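Local coordinates for protein silicatein alpha (Tethya aurantium, PDB 6ZQ3) that probably serves silica deposition in sponge spicules and, in its mature form, probably has cysteine-type peptidase activity as a papain-family protein, at residues A[30-41]-A[130-138]. Numbering follows the deposited sequence.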
ATOM      1  N   SER A  30      -3.190   0.729   0.643  1.00 36.31           N
ATOM      2  CA  SER A  30      -1.905   0.512  -0.010  1.00 39.34           C
ATOM      3  C   SER A  30      -1.267   1.810  -0.578  1.00 45.54           C
ATOM      4  O   SER A  30      -0.047   2.010  -0.457  1.00 47.68           O
ATOM      5  CB  SER A  30      -2.085  -0.482  -1.144  1.00 38.97           C
ATOM      6  OG  SER A  30      -0.917  -0.522  -1.928  1.00 47.61           O
ATOM      7  N   ALA A  31      -2.083   2.673  -1.193  1.00 40.26           N
ATOM      8  CA  ALA A  31      -1.590   3.926  -1.759  1.00 42.37           C
ATOM      9  C   ALA A  31      -1.108   4.931  -0.710  1.00 44.08           C
ATOM     10  O   ALA A  31      -0.032   5.526  -0.883  1.00 40.08           O
ATOM     11  CB  ALA A  31      -2.651   4.560  -2.637  1.00 42.84           C
ATOM     12  N   MET A  32      -1.893   5.088   0.366  1.00 45.82           N
ATOM     13  CA  MET A  32      -1.579   5.979   1.493  1.00 44.36           C
ATOM     14  C   MET A  32      -0.359   5.551   2.261  1.00 45.47           C
ATOM     15  O   MET A  32       0.416   6.390   2.722  1.00 50.81           O
ATOM     16  CB  MET A  32      -2.765   6.042   2.455  1.00 49.20           C
ATOM     17  CG  MET A  32      -3.974   6.750   1.869  1.00 55.31           C
ATOM     18  SD  MET A  32      -3.629   8.468   1.364  1.00 71.31           S
ATOM     19  CE  MET A  32      -3.021   8.272  -0.314  1.00 66.16           C
ATOM     20  N   GLY A  33      -0.206   4.238   2.402  1.00 42.07           N
ATOM     21  CA  GLY A  33       0.951   3.639   3.008  1.00 38.95           C
ATOM     22  C   GLY A  33       2.251   4.028   2.332  1.00 44.50           C
ATOM     23  O   GLY A  33       3.182   4.498   3.006  1.00 47.17           O
ATOM     24  N   ALA A  34       2.342   3.851   1.012  1.00 44.27           N
ATOM     25  CA  ALA A  34       3.516   4.347   0.296  1.00 44.97           C
ATOM     26  C   ALA A  34       3.703   5.855   0.505  1.00 45.95           C
ATOM     27  O   ALA A  34       4.784   6.301   0.856  1.00 48.67           O
ATOM     28  CB  ALA A  34       3.477   3.987  -1.181  1.00 44.43           C
ATOM     29  N   LEU A  35       2.650   6.635   0.361  1.00 49.83           N
ATOM     30  CA  LEU A  35       2.753   8.109   0.538  1.00 48.78           C
ATOM     31  C   LEU A  35       3.246   8.514   1.945  1.00 50.25           C
ATOM     32  O   LEU A  35       3.947   9.518   2.095  1.00 47.56           O
ATOM     33  CB  LEU A  35       1.386   8.762   0.345  1.00 47.45           C
ATOM     34  CG  LEU A  35       1.232  10.064  -0.429  1.00 50.26           C
ATOM     35  CD1 LEU A  35      -0.108  10.675  -0.026  1.00 50.76           C
ATOM     36  CD2 LEU A  35       2.352  11.088  -0.247  1.00 49.10           C
ATOM     37  N   GLU A  36       2.808   7.769   2.969  1.00 48.66           N
ATOM     38  CA  GLU A  36       3.147   8.077   4.356  1.00 46.81           C
ATOM     39  C   GLU A  36       4.626   7.901   4.532  1.00 45.33           C
ATOM     40  O   GLU A  36       5.270   8.648   5.272  1.00 40.60           O
ATOM     41  CB  GLU A  36       2.432   7.139   5.330  1.00 50.46           C
ATOM     42  CG  GLU A  36       0.974   7.479   5.570  1.00 55.98           C
ATOM     43  CD  GLU A  36       0.192   6.369   6.266  1.00 60.58           C
ATOM     44  OE1 GLU A  36       0.720   5.247   6.443  1.00 62.29           O
ATOM     45  OE2 GLU A  36      -0.972   6.625   6.649  1.00 64.13           O
ATOM     46  N   GLY A  37       5.154   6.892   3.847  1.00 45.58           N
ATOM     47  CA  GLY A  37       6.556   6.545   3.939  1.00 46.50           C
ATOM     48  C   GLY A  37       7.409   7.598   3.315  1.00 45.66           C
ATOM     49  O   GLY A  37       8.220   8.219   3.976  1.00 49.33           O
ATOM     50  N   ILE A  38       7.181   7.817   2.034  1.00 49.80           N
ATOM     51  CA  ILE A  38       7.865   8.855   1.262  1.00 51.61           C
ATOM     52  C   ILE A  38       7.882  10.213   1.984  1.00 48.23           C
ATOM     53  O   ILE A  38       8.881  10.919   2.002  1.00 43.79           O
ATOM     54  CB  ILE A  38       7.171   9.025  -0.097  1.00 55.69           C
ATOM     55  CG1 ILE A  38       7.678   8.003  -1.146  1.00 61.99           C
ATOM     56  CG2 ILE A  38       7.444  10.404  -0.644  1.00 64.06           C
ATOM     57  CD1 ILE A  38       7.730   6.539  -0.731  1.00 62.47           C
ATOM     58  N   ASN A  39       6.743  10.569   2.551  1.00 45.62           N
ATOM     59  CA  ASN A  39       6.577  11.807   3.253  1.00 44.67           C
ATOM     60  C   ASN A  39       7.363  11.833   4.557  1.00 43.80           C
ATOM     61  O   ASN A  39       7.988  12.816   4.883  1.00 44.51           O
ATOM     62  CB  ASN A  39       5.088  12.019   3.543  1.00 51.17           C
ATOM     63  CG  ASN A  39       4.835  13.283   4.324  1.00 57.73           C
ATOM     64  OD1 ASN A  39       4.973  14.387   3.788  1.00 62.00           O
ATOM     65  ND2 ASN A  39       4.507  13.138   5.608  1.00 59.64           N
ATOM     66  N   ALA A  40       7.308  10.739   5.301  1.00 42.54           N
ATOM     67  CA  ALA A  40       7.988  10.614   6.559  1.00 42.17           C
ATOM     68  C   ALA A  40       9.524  10.664   6.420  1.00 44.21           C
ATOM     69  O   ALA A  40      10.216  11.243   7.248  1.00 45.28           O
ATOM     70  CB  ALA A  40       7.564   9.316   7.209  1.00 42.00           C
ATOM     71  N   LEU A  41      10.025  10.011   5.386  1.00 43.95           N
ATOM     72  CA  LEU A  41      11.425  10.059   4.970  1.00 45.93           C
ATOM     73  C   LEU A  41      11.909  11.454   4.598  1.00 52.53           C
ATOM     74  O   LEU A  41      12.959  11.883   5.052  1.00 63.98           O
ATOM     75  CB  LEU A  41      11.603   9.173   3.722  1.00 44.74           C
ATOM     76  CG  LEU A  41      12.202   7.787   3.797  1.00 42.51           C
ATOM     77  CD1 LEU A  41      12.092   7.193   5.175  1.00 41.30           C
ATOM     78  CD2 LEU A  41      11.545   6.925   2.728  1.00 45.20           C
ATOM     79  N   ASN A 130      16.189   1.971  -2.094  1.00 54.33           N
ATOM     80  CA  ASN A 130      16.701   3.311  -2.380  1.00 57.04           C
ATOM     81  C   ASN A 130      15.680   4.451  -2.287  1.00 57.22           C
ATOM     82  O   ASN A 130      16.062   5.610  -2.125  1.00 66.26           O
ATOM     83  CB  ASN A 130      17.361   3.310  -3.769  1.00 55.46           C
ATOM     84  N   VAL A 131      14.388   4.143  -2.385  1.00 60.29           N
ATOM     85  CA  VAL A 131      13.352   5.197  -2.363  1.00 56.20           C
ATOM     86  C   VAL A 131      12.442   5.109  -1.121  1.00 56.59           C
ATOM     87  O   VAL A 131      12.255   6.104  -0.396  1.00 53.57           O
ATOM     88  CB  VAL A 131      12.488   5.172  -3.644  1.00 54.86           C
ATOM     89  CG1 VAL A 131      11.633   6.417  -3.707  1.00 58.96           C
ATOM     90  CG2 VAL A 131      13.352   5.054  -4.908  1.00 53.68           C
ATOM     91  N   GLY A 132      11.886   3.923  -0.868  1.00 51.82           N
ATOM     92  CA  GLY A 132      10.912   3.783   0.202  1.00 47.70           C
ATOM     93  C   GLY A 132       9.870   2.697  -0.016  1.00 47.93           C
ATOM     94  O   GLY A 132       9.964   1.882  -0.960  1.00 46.26           O
ATOM     95  N   PRO A 133       8.871   2.662   0.884  1.00 44.09           N
ATOM     96  CA  PRO A 133       7.790   1.690   0.796  1.00 42.38           C
ATOM     97  C   PRO A 133       7.042   1.816  -0.525  1.00 42.97           C
ATOM     98  O   PRO A 133       6.724   2.934  -0.940  1.00 49.90           O
ATOM     99  CB  PRO A 133       6.886   2.072   1.966  1.00 42.03           C
ATOM    100  CG  PRO A 133       7.787   2.751   2.947  1.00 40.67           C
ATOM    101  CD  PRO A 133       8.822   3.447   2.132  1.00 40.03           C
ATOM    102  N   VAL A 134       6.781   0.678  -1.168  1.00 41.39           N
ATOM    103  CA  VAL A 134       6.202   0.606  -2.503  1.00 39.32           C
ATOM    104  C   VAL A 134       4.845  -0.078  -2.454  1.00 39.95           C
ATOM    105  O   VAL A 134       4.690  -1.139  -1.859  1.00 46.87           O
ATOM    106  CB  VAL A 134       7.132  -0.165  -3.447  1.00 40.87           C
ATOM    107  CG1 VAL A 134       6.556  -0.293  -4.858  1.00 42.61           C
ATOM    108  CG2 VAL A 134       8.469   0.542  -3.506  1.00 44.48           C
ATOM    109  N   ALA A 135       3.867   0.531  -3.099  1.00 39.23           N
ATOM    110  CA  ALA A 135       2.552  -0.013  -3.157  1.00 41.14           C
ATOM    111  C   ALA A 135       2.575  -1.099  -4.214  1.00 42.99           C
ATOM    112  O   ALA A 135       3.109  -0.904  -5.306  1.00 38.65           O
ATOM    113  CB  ALA A 135       1.555   1.070  -3.499  1.00 43.65           C
ATOM    114  N   VAL A 136       2.055  -2.267  -3.844  1.00 47.20           N
ATOM    115  CA  VAL A 136       1.876  -3.395  -4.760  1.00 47.30           C
ATOM    116  C   VAL A 136       0.450  -3.970  -4.706  1.00 47.14           C
ATOM    117  O   VAL A 136      -0.326  -3.668  -3.804  1.00 44.55           O
ATOM    118  CB  VAL A 136       2.854  -4.537  -4.438  1.00 47.43           C
ATOM    119  CG1 VAL A 136       4.301  -4.053  -4.465  1.00 44.36           C
ATOM    120  CG2 VAL A 136       2.496  -5.192  -3.099  1.00 50.00           C
ATOM    121  N   ALA A 137       0.128  -4.797  -5.691  1.00 49.08           N
ATOM    122  CA  ALA A 137      -1.065  -5.637  -5.667  1.00 51.24           C
ATOM    123  C   ALA A 137      -0.714  -7.090  -5.990  1.00 54.11           C
ATOM    124  O   ALA A 137       0.180  -7.380  -6.796  1.00 50.25           O
ATOM    125  CB  ALA A 137      -2.093  -5.144  -6.655  1.00 51.67           C
ATOM    126  N   ILE A 138      -1.451  -8.002  -5.370  1.00 57.63           N
ATOM    127  CA  ILE A 138      -1.190  -9.425  -5.525  1.00 56.90           C
ATOM    128  C   ILE A 138      -2.463 -10.186  -5.789  1.00 59.75           C
ATOM    129  O   ILE A 138      -3.578  -9.634  -5.726  1.00 59.06           O
ATOM    130  CB  ILE A 138      -0.535 -10.019  -4.276  1.00 54.59           C
ATOM    131  CG1 ILE A 138      -1.462  -9.872  -3.075  1.00 57.01           C
ATOM    132  CG2 ILE A 138       0.804  -9.345  -4.005  1.00 53.53           C
ATOM    133  CD1 ILE A 138      -0.909 -10.538  -1.842  1.00 63.29           C
TER
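Pro133 is the main bump: its pyrrolidine ring sits over Gly37, CG lying 4.1 Å from the glycine CA, where the bare backbone of helix 26-43 leaves a hollow. Gly37, having no side chain, lets the ring come down onto the helix backbone. Two methyls close on the CD corner of the ring from the helix side, Ile38 CD1 at 4.4 Å and Leu41 CD2 at 4.5 Å. Ile38 reaches there with CG1 anti to its carbonyl carbon (chi1 -84°), bringing CD1 in although its CB does not point straight at segment 130-138. Leu41 CD2 also lies 3.3 Å from Val131 O. Further along, small residues let the backbones close in, the CA atoms of Ala34 and Pro133 being 5.1 Å apart. Ala34 CB rests 3.4 Å from Pro133 O and packs against Ala135 CB. Beyond that, Ala135 CB meets Ser30 OG at 3.3 Å. Segment 30-41 and strand 134-138 run nearly antiparallel (164°), with axes 7.0 Å apart at closest approach; the contact thus joins the long central helix of the papain fold to the sheet of the other domain. Chemically, methyl and ring carbons pack partly on backbone carbonyls, and the Ser30 hydroxyl is hydrogen-bonded outside the pair, to Met167 O on strand 165-173, so shape fit and burial are probably what hold this part of the domain interface together.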